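Local coordinates for protein phosphoribosylamine--glycine ligase (PDB 1VKZ) that catalyses the ATP-dependent joining of glycine to 5-phospho-beta-D-ribosylamine, the step of de novo purine biosynthesis that yields glycinamide ribonucleotide, at residues W32-K36 with Q37-V41; P45-A48 with G49-R52; P58-G61 with E62-K66; V126-T129 with P130-R134. One frame throughout, in Å; residues are numbered along the deposited sequence.

Interaction 1: W32-K36 with Q37-V41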
# COMPACT_ATOMS: atom_id res chain seq x y z
N TRP A 32 2.58 11.14 11.93
CA TRP A 32 1.62 11.95 12.68
C TRP A 32 1.29 11.24 14.00
O TRP A 32 1.39 11.84 15.05
CB TRP A 32 0.39 12.22 11.81
CG TRP A 32 -0.78 12.78 12.55
CD1 TRP A 32 -1.00 14.08 12.86
CD2 TRP A 32 -1.91 12.05 13.04
NE1 TRP A 32 -2.20 14.21 13.53
CE2 TRP A 32 -2.77 12.97 13.67
CE3 TRP A 32 -2.28 10.69 13.01
CZ2 TRP A 32 -3.98 12.60 14.26
CZ3 TRP A 32 -3.49 10.32 13.62
CH2 TRP A 32 -4.32 11.27 14.22
N ALA A 33 0.98 9.95 13.91
CA ALA A 33 0.71 9.10 15.07
C ALA A 33 1.84 9.05 16.11
O ALA A 33 1.62 9.17 17.32
CB ALA A 33 0.43 7.71 14.62
N PHE A 34 3.05 8.87 15.64
CA PHE A 34 4.19 8.85 16.54
C PHE A 34 4.39 10.17 17.26
O PHE A 34 4.68 10.20 18.46
CB PHE A 34 5.47 8.45 15.78
CG PHE A 34 5.63 7.00 15.65
CD1 PHE A 34 6.06 6.25 16.72
CD2 PHE A 34 5.21 6.35 14.52
CE1 PHE A 34 6.16 4.89 16.63
CE2 PHE A 34 5.31 4.97 14.43
CZ PHE A 34 5.81 4.25 15.49
N ALA A 35 4.25 11.26 16.53
CA ALA A 35 4.46 12.58 17.07
C ALA A 35 3.37 12.87 18.07
O ALA A 35 3.60 13.58 19.07
CB ALA A 35 4.47 13.62 15.93
N LYS A 36 2.18 12.33 17.79
CA LYS A 36 1.00 12.44 18.65
C LYS A 36 1.26 11.74 20.01
O LYS A 36 0.82 12.22 21.06
CB LYS A 36 -0.23 11.84 17.92
CG LYS A 36 -1.60 12.30 18.39
CD LYS A 36 -2.62 12.27 17.25
CE LYS A 36 -4.09 12.23 17.76
NZ LYS A 36 -4.65 13.54 18.26
N GLN A 37 2.04 10.66 19.98
CA GLN A 37 2.44 9.93 21.19
C GLN A 37 3.72 10.48 21.80
O GLN A 37 4.26 9.88 22.72
CB GLN A 37 2.66 8.44 20.91
CG GLN A 37 1.58 7.77 20.03
CD GLN A 37 0.16 8.05 20.51
OE1 GLN A 37 -0.06 8.21 21.72
NE2 GLN A 37 -0.80 8.09 19.57
N GLY A 38 4.23 11.58 21.27
CA GLY A 38 5.38 12.24 21.90
C GLY A 38 6.76 11.89 21.40
O GLY A 38 7.76 12.36 21.96
N TYR A 39 6.85 11.08 20.34
CA TYR A 39 8.14 10.72 19.75
C TYR A 39 8.69 11.81 18.82
O TYR A 39 7.92 12.60 18.25
CB TYR A 39 8.05 9.40 19.00
CG TYR A 39 7.77 8.23 19.90
CD1 TYR A 39 8.81 7.57 20.55
CD2 TYR A 39 6.49 7.79 20.10
CE1 TYR A 39 8.55 6.50 21.39
CE2 TYR A 39 6.22 6.72 20.93
CZ TYR A 39 7.25 6.08 21.57
OH TYR A 39 6.96 5.03 22.42
N GLU A 40 10.02 11.85 18.69
CA GLU A 40 10.70 12.82 17.83
C GLU A 40 10.77 12.18 16.46
O GLU A 40 11.34 11.09 16.32
CB GLU A 40 12.11 13.09 18.37
CG GLU A 40 12.66 14.50 18.12
CD GLU A 40 14.16 14.59 18.38
OE1 GLU A 40 14.91 13.86 17.70
OE2 GLU A 40 14.60 15.40 19.24
N VAL A 41 10.19 12.82 15.45
CA VAL A 41 9.97 12.17 14.19
C VAL A 41 10.76 12.87 13.09
O VAL A 41 10.71 14.08 12.94
CB VAL A 41 8.44 12.03 13.90
CG1 VAL A 41 8.14 11.66 12.45
CG2 VAL A 41 7.83 10.98 14.84
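Gly-38, twisted to a positive phi of 94°, turns the chain so sharply that the amide of Tyr-39, five residues beyond Phe-34, bonds to Phe-34 O where a helix would use that of Gly-38. This is a Schellman motif, and it closes the helix of the beta-alpha-beta unit made by strand 17-22, helix 25-36 and strand 40-43. Its two bonds are Tyr-39 N to Phe-34 O (3.0 Å) and Gly-38 N to Ala-35 O (3.0 Å). Gln-37 N still bonds to Ala-33 O in helical fashion. The Gln-37 side chain folds back with CG beside its own N (chi1 -44°), setting CG 3.1 Å from Ala-33 O. An alanine here would take away CG and the amide, and would probably strip Ala-33 O of the carbon packed on it, leaving only the backbone bond from Gln-37 N in this contact, and open a gap against Val-307 of helix 303-315. Phe-34 and Tyr-39 form an offset edge-to-face pair, planes at 72°, with the Phe-34 edge turned to the tyrosine face and Phe-34 CD1 3.7 Å from Tyr-39 CD2. Val-41, in strand 40-43, reaches back to the helix, its CG2 lying 3.6 Å from Phe-34 CB.

Interaction 2: P45-A48 with G49-R52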
# COMPACT_ATOMS: atom_id res chain seq x y z
N PRO A 45 12.40 11.97 2.43
CA PRO A 45 12.52 13.41 2.66
C PRO A 45 11.27 14.14 3.15
O PRO A 45 11.28 15.34 3.26
CB PRO A 45 12.90 13.93 1.28
CG PRO A 45 12.16 13.03 0.36
CD PRO A 45 12.03 11.69 1.04
N GLY A 46 10.20 13.42 3.45
CA GLY A 46 8.94 14.08 3.73
C GLY A 46 8.44 14.99 2.61
O GLY A 46 8.74 14.81 1.41
N ASN A 47 7.64 15.97 3.02
CA ASN A 47 7.09 17.00 2.16
C ASN A 47 6.70 18.20 3.02
O ASN A 47 6.90 18.20 4.22
CB ASN A 47 5.88 16.43 1.45
CG ASN A 47 4.88 15.85 2.39
OD1 ASN A 47 4.36 16.56 3.27
ND2 ASN A 47 4.63 14.54 2.27
N ALA A 48 6.12 19.23 2.43
CA ALA A 48 5.87 20.47 3.17
C ALA A 48 4.83 20.34 4.31
O ALA A 48 4.76 21.19 5.19
CB ALA A 48 5.46 21.62 2.16
N GLY A 49 4.01 19.30 4.25
CA GLY A 49 3.04 19.02 5.28
C GLY A 49 3.64 18.32 6.46
O GLY A 49 3.13 18.45 7.57
N THR A 50 4.73 17.58 6.24
CA THR A 50 5.29 16.73 7.30
C THR A 50 6.09 17.53 8.30
O THR A 50 6.42 17.05 9.39
CB THR A 50 6.11 15.56 6.72
OG1 THR A 50 7.06 16.02 5.78
CG2 THR A 50 5.26 14.67 5.89
N LYS A 51 6.39 18.78 7.93
CA LYS A 51 6.96 19.76 8.86
C LYS A 51 6.08 20.02 10.09
O LYS A 51 6.58 20.45 11.11
CB LYS A 51 7.25 21.08 8.12
CG LYS A 51 8.42 20.98 7.12
CD LYS A 51 8.93 22.35 6.68
CE LYS A 51 10.00 22.27 5.56
NZ LYS A 51 11.19 21.43 5.91
N ARG A 52 4.78 19.73 10.01
CA ARG A 52 3.86 19.93 11.16
C ARG A 52 4.16 19.01 12.31
O ARG A 52 3.90 19.33 13.45
CB ARG A 52 2.43 19.63 10.78
CG ARG A 52 1.85 20.49 9.70
CD ARG A 52 0.49 20.01 9.27
NE ARG A 52 -0.18 21.08 8.55
CZ ARG A 52 -1.49 21.25 8.49
NH1 ARG A 52 -2.32 20.43 9.12
NH2 ARG A 52 -1.97 22.27 7.80
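Asn-47 organises this tight turn twice over, with its side chain in an Asx turn and its backbone carbonyl in a type I beta turn through Ala-48 and Gly-49, which leads into the 3-10 segment 50-52. Among the hydrogen bonds of the turn, Gly-49 N meets Asn-47 OD1 at 2.9 Å in the carbonyl plane of the amide. Thr-50 N bonds to Asn-47 O at 3.0 Å and adds a weak bond to Asn-47 OD1. The amide can reach these N-H groups because Asn-47 CG stands between its own N and carbonyl carbon (chi1 54°). The hydroxyl of Thr-50 sits 2.7 Å from Asn-47 O; Thr-50 OG1 is also hydrogen-bonded to Asn-56 OD1, so which acceptor takes its one proton is not settled. Asn-56 ND2 in turn bonds to Asn-47 O, while Asn-47 ND2 donates to Ser-23 O, tying the loop to neighbouring parts of the fold.

The side chains of Asn-47 and Thr-50 run across each other at about a right angle, with Thr-50 CG2 3.4 Å from Asn-47 OD1. Strand 356-364 packs on the turn, Val-361 against Asn-47 and Glu-363 against Ala-48. Gly-46 has positive phi, and a CB there would collide with the threonine hydroxyl: Gly-46 CA already lies 3.4 Å from Thr-50 OG1.

Interaction 3: P58-G61 with E62-K66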
# COMPACT_ATOMS: atom_id res chain seq x y z
N PRO A 58 16.81 15.29 3.76
CA PRO A 58 17.03 14.56 2.52
C PRO A 58 17.45 13.12 2.75
O PRO A 58 18.25 12.84 3.65
CB PRO A 58 18.16 15.35 1.83
CG PRO A 58 18.82 16.13 2.91
CD PRO A 58 17.75 16.43 3.91
N TYR A 59 16.90 12.20 1.96
CA TYR A 59 17.33 10.81 2.01
C TYR A 59 18.48 10.62 1.02
O TYR A 59 18.43 11.07 -0.12
CB TYR A 59 16.15 9.88 1.68
CG TYR A 59 16.53 8.42 1.74
CD1 TYR A 59 16.80 7.80 2.95
CD2 TYR A 59 16.63 7.66 0.57
CE1 TYR A 59 17.16 6.47 3.01
CE2 TYR A 59 17.00 6.32 0.60
CZ TYR A 59 17.27 5.72 1.83
OH TYR A 59 17.63 4.39 1.88
N GLU A 60 19.54 9.95 1.46
CA GLU A 60 20.71 9.76 0.62
C GLU A 60 21.27 8.33 0.78
O GLU A 60 22.48 8.12 0.90
CB GLU A 60 21.76 10.84 0.95
CG GLU A 60 21.35 12.25 0.53
CD GLU A 60 22.28 13.33 1.06
OE1 GLU A 60 22.20 13.62 2.27
OE2 GLU A 60 23.07 13.90 0.27
N GLY A 61 20.35 7.36 0.79
CA GLY A 61 20.70 5.94 0.85
C GLY A 61 21.39 5.53 2.14
O GLY A 61 21.03 5.99 3.23
N GLU A 62 22.38 4.65 2.00
CA GLU A 62 23.18 4.17 3.13
C GLU A 62 23.82 5.27 3.99
O GLU A 62 24.10 5.04 5.17
CB GLU A 62 24.29 3.22 2.64
CG GLU A 62 23.93 1.74 2.64
CD GLU A 62 25.17 0.84 2.70
OE1 GLU A 62 26.22 1.25 2.15
OE2 GLU A 62 25.11 -0.25 3.30
N LYS A 63 24.08 6.45 3.42
CA LYS A 63 24.65 7.56 4.18
C LYS A 63 23.63 8.07 5.20
O LYS A 63 23.97 8.39 6.35
CB LYS A 63 25.09 8.70 3.24
CG LYS A 63 26.03 9.73 3.87
CD LYS A 63 25.80 11.13 3.29
CE LYS A 63 26.49 11.34 1.94
NZ LYS A 63 27.76 12.13 2.05
N THR A 64 22.37 8.14 4.78
CA THR A 64 21.27 8.51 5.65
C THR A 64 21.10 7.52 6.80
O THR A 64 20.94 7.93 7.95
CB THR A 64 19.98 8.57 4.85
OG1 THR A 64 20.01 9.71 3.98
CG2 THR A 64 18.75 8.78 5.77
N LEU A 65 21.15 6.24 6.46
CA LEU A 65 20.83 5.16 7.39
C LEU A 65 21.99 4.75 8.30
O LEU A 65 21.76 4.34 9.45
CB LEU A 65 20.30 3.96 6.61
CG LEU A 65 18.96 4.24 5.93
CD1 LEU A 65 18.75 3.38 4.70
CD2 LEU A 65 17.83 4.06 6.89
N LYS A 66 23.22 4.83 7.81
CA LYS A 66 24.40 4.52 8.62
C LYS A 66 24.52 5.48 9.81
O LYS A 66 25.07 5.13 10.86
CB LYS A 66 25.71 4.59 7.80
CG LYS A 66 26.08 3.32 7.04
CD LYS A 66 27.40 3.50 6.29
CE LYS A 66 28.62 3.32 7.20
NZ LYS A 66 28.81 1.90 7.67
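Thr-64 reaches back from the first turn of helix 62-66 to hold the loop that leads into it, a helix N-terminus whose N-cap residue is Gly-61. Its CB comes first, 3.2 Å from Gly-61 O. From there the side chain splits. One branch, OG1, is placed beside the threonine's own N and anti to its carbonyl carbon (chi1 -71°), which carries it to Glu-60 N; that amide donates to it at 2.6 Å with an angle of 147°. The other branch, CG2, heads for the ring of Tyr-59 and stops 3.6 Å from Tyr-59 CD1, the two side chains crossing at about a right angle. A valine here would keep much of the shape but lose the hydroxyl, and would probably leave Glu-60 N without its acceptor and the loop less firmly tied to the helix.

The same ring has further neighbours. Gly-61 N lies over one face, offset toward the rim. Leu-21 of strand 17-22 in the parallel sheet and Val-83 of a loop touch both Tyr-59 and Leu-65.

On the backbone, Gly-61 O accepts Leu-65 N at 3.2 Å, the opening bond of the helix, with Thr-64 N as a weak second donor. Gly-61 has positive phi (65°), and at its psi a CB would also strike Glu-62 N. At the far end of the tyrosine, Leu-65 CD1 sits in the ring plane at the edge, 3.2 Å from Tyr-59 OH.

Interaction 4: V126-T129 with P130-R134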
# COMPACT_ATOMS: atom_id res chain seq x y z
N VAL A 126 4.16 -19.80 -15.47
CA VAL A 126 5.17 -18.77 -15.70
C VAL A 126 5.60 -18.73 -17.16
O VAL A 126 6.07 -19.73 -17.71
CB VAL A 126 6.42 -19.00 -14.83
CG1 VAL A 126 7.47 -17.89 -15.09
CG2 VAL A 126 6.03 -19.06 -13.34
N ALA A 127 5.44 -17.57 -17.78
CA ALA A 127 5.94 -17.36 -19.14
C ALA A 127 7.13 -16.40 -19.11
O ALA A 127 6.99 -15.22 -18.74
CB ALA A 127 4.82 -16.82 -20.05
N GLU A 128 8.29 -16.95 -19.48
CA GLU A 128 9.54 -16.23 -19.51
C GLU A 128 9.80 -15.60 -20.88
O GLU A 128 10.60 -14.66 -20.98
CB GLU A 128 10.70 -17.16 -19.12
CG GLU A 128 11.15 -16.95 -17.67
CD GLU A 128 11.82 -18.16 -17.03
OE1 GLU A 128 12.73 -18.77 -17.66
OE2 GLU A 128 11.44 -18.47 -15.86
N THR A 129 9.14 -16.11 -21.93
CA THR A 129 9.18 -15.51 -23.27
C THR A 129 7.75 -15.42 -23.84
O THR A 129 6.85 -16.12 -23.37
CB THR A 129 10.07 -16.32 -24.26
OG1 THR A 129 9.34 -17.44 -24.78
CG2 THR A 129 11.28 -16.92 -23.57
N PRO A 130 7.56 -14.55 -24.84
CA PRO A 130 6.31 -14.47 -25.59
C PRO A 130 5.85 -15.79 -26.20
O PRO A 130 4.64 -16.04 -26.31
CB PRO A 130 6.64 -13.48 -26.70
CG PRO A 130 7.63 -12.60 -26.09
CD PRO A 130 8.50 -13.50 -25.27
N GLU A 131 6.80 -16.61 -26.64
CA GLU A 131 6.51 -17.96 -27.12
C GLU A 131 5.79 -18.78 -26.03
O GLU A 131 4.76 -19.43 -26.30
CB GLU A 131 7.81 -18.65 -27.53
CG GLU A 131 7.63 -19.99 -28.23
CD GLU A 131 8.82 -20.92 -28.01
OE1 GLU A 131 9.22 -21.10 -26.83
OE2 GLU A 131 9.34 -21.47 -29.02
N GLU A 132 6.33 -18.76 -24.82
CA GLU A 132 5.74 -19.49 -23.71
C GLU A 132 4.36 -18.93 -23.37
O GLU A 132 3.44 -19.68 -23.04
CB GLU A 132 6.66 -19.42 -22.48
CG GLU A 132 8.00 -20.11 -22.66
CD GLU A 132 8.94 -19.90 -21.48
OE1 GLU A 132 8.53 -19.28 -20.47
OE2 GLU A 132 10.11 -20.36 -21.57
N LEU A 133 4.22 -17.60 -23.47
CA LEU A 133 2.94 -16.93 -23.26
C LEU A 133 1.87 -17.46 -24.22
O LEU A 133 0.73 -17.67 -23.81
CB LEU A 133 3.12 -15.42 -23.44
CG LEU A 133 1.89 -14.53 -23.19
CD1 LEU A 133 1.21 -14.85 -21.88
CD2 LEU A 133 2.31 -13.08 -23.20
N ARG A 134 2.24 -17.69 -25.49
CA ARG A 134 1.31 -18.26 -26.49
C ARG A 134 0.89 -19.69 -26.14
O ARG A 134 -0.29 -20.03 -26.22
CB ARG A 134 1.94 -18.28 -27.89
CG ARG A 134 2.08 -16.93 -28.58
CD ARG A 134 2.81 -17.01 -29.95
NE ARG A 134 4.28 -16.99 -29.80
CZ ARG A 134 5.16 -17.51 -30.68
NH1 ARG A 134 4.75 -18.11 -31.80
NH2 ARG A 134 6.46 -17.43 -30.43
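Ala-127 and Glu-132 bring their CA atoms to 5.0 Å where the chain leaves strand 124-127, turns through Glu-128 and Thr-129, and coils directly into helix 130-137. Thr-129 is the N-cap and Pro-130 the first helical residue. Leu-133 N bonds to Thr-129 O at 3.0 Å, starting the helical pattern.

Two side-chain bonds cross the junction in opposite directions. Glu-132 N donates to Thr-129 OG1 at 3.3 Å, nearly straight at 162°; this capping bond is possible because OG1 lies between the threonine's own N and carbonyl carbon (chi1 81°). In return, the Glu-132 chain extends beyond CG to the loop, and Glu-128 N reaches its OE1 at 2.5 Å from above the carboxylate plane. On the side of strand 186-190, Ala-127 CB packs 4.0 Å from Leu-133 CB, and Ile-188 of that strand touches both side chains.

Thr-129 OG1 to Glu-132 N is an N-cap bond; the return bond goes to Glu-128 N, one residue before the N-cap, so no full capping box forms. The whole is a strand-to-helix junction of the ATP-grasp domain, where Pro-130 packs on Ile-175, part of the predicted ATP-binding stretch.

Interactions 1, 2 and 3 follow one another through the N domain, on or between the strands of its parallel sheet (17-22, 40-43, 55-56) and the helices beside it. Interaction 1 joins helix 25-36 to strand 40-43, interaction 2 shapes the loop on to edge strand 55-56, and interaction 3 begins helix 62-66. Centres of interactions 1 and 2 are about 14 Å apart, those of 2 and 3 about 17 Å. Interaction 4 lies in the ATP-grasp domain, about 40 Å from interaction 3 and 49 Å from interaction 1, centre to centre. A helix end, a turn and a helix start thus succeed one another in one domain, the fourth contact lying beside the predicted nucleotide-binding region.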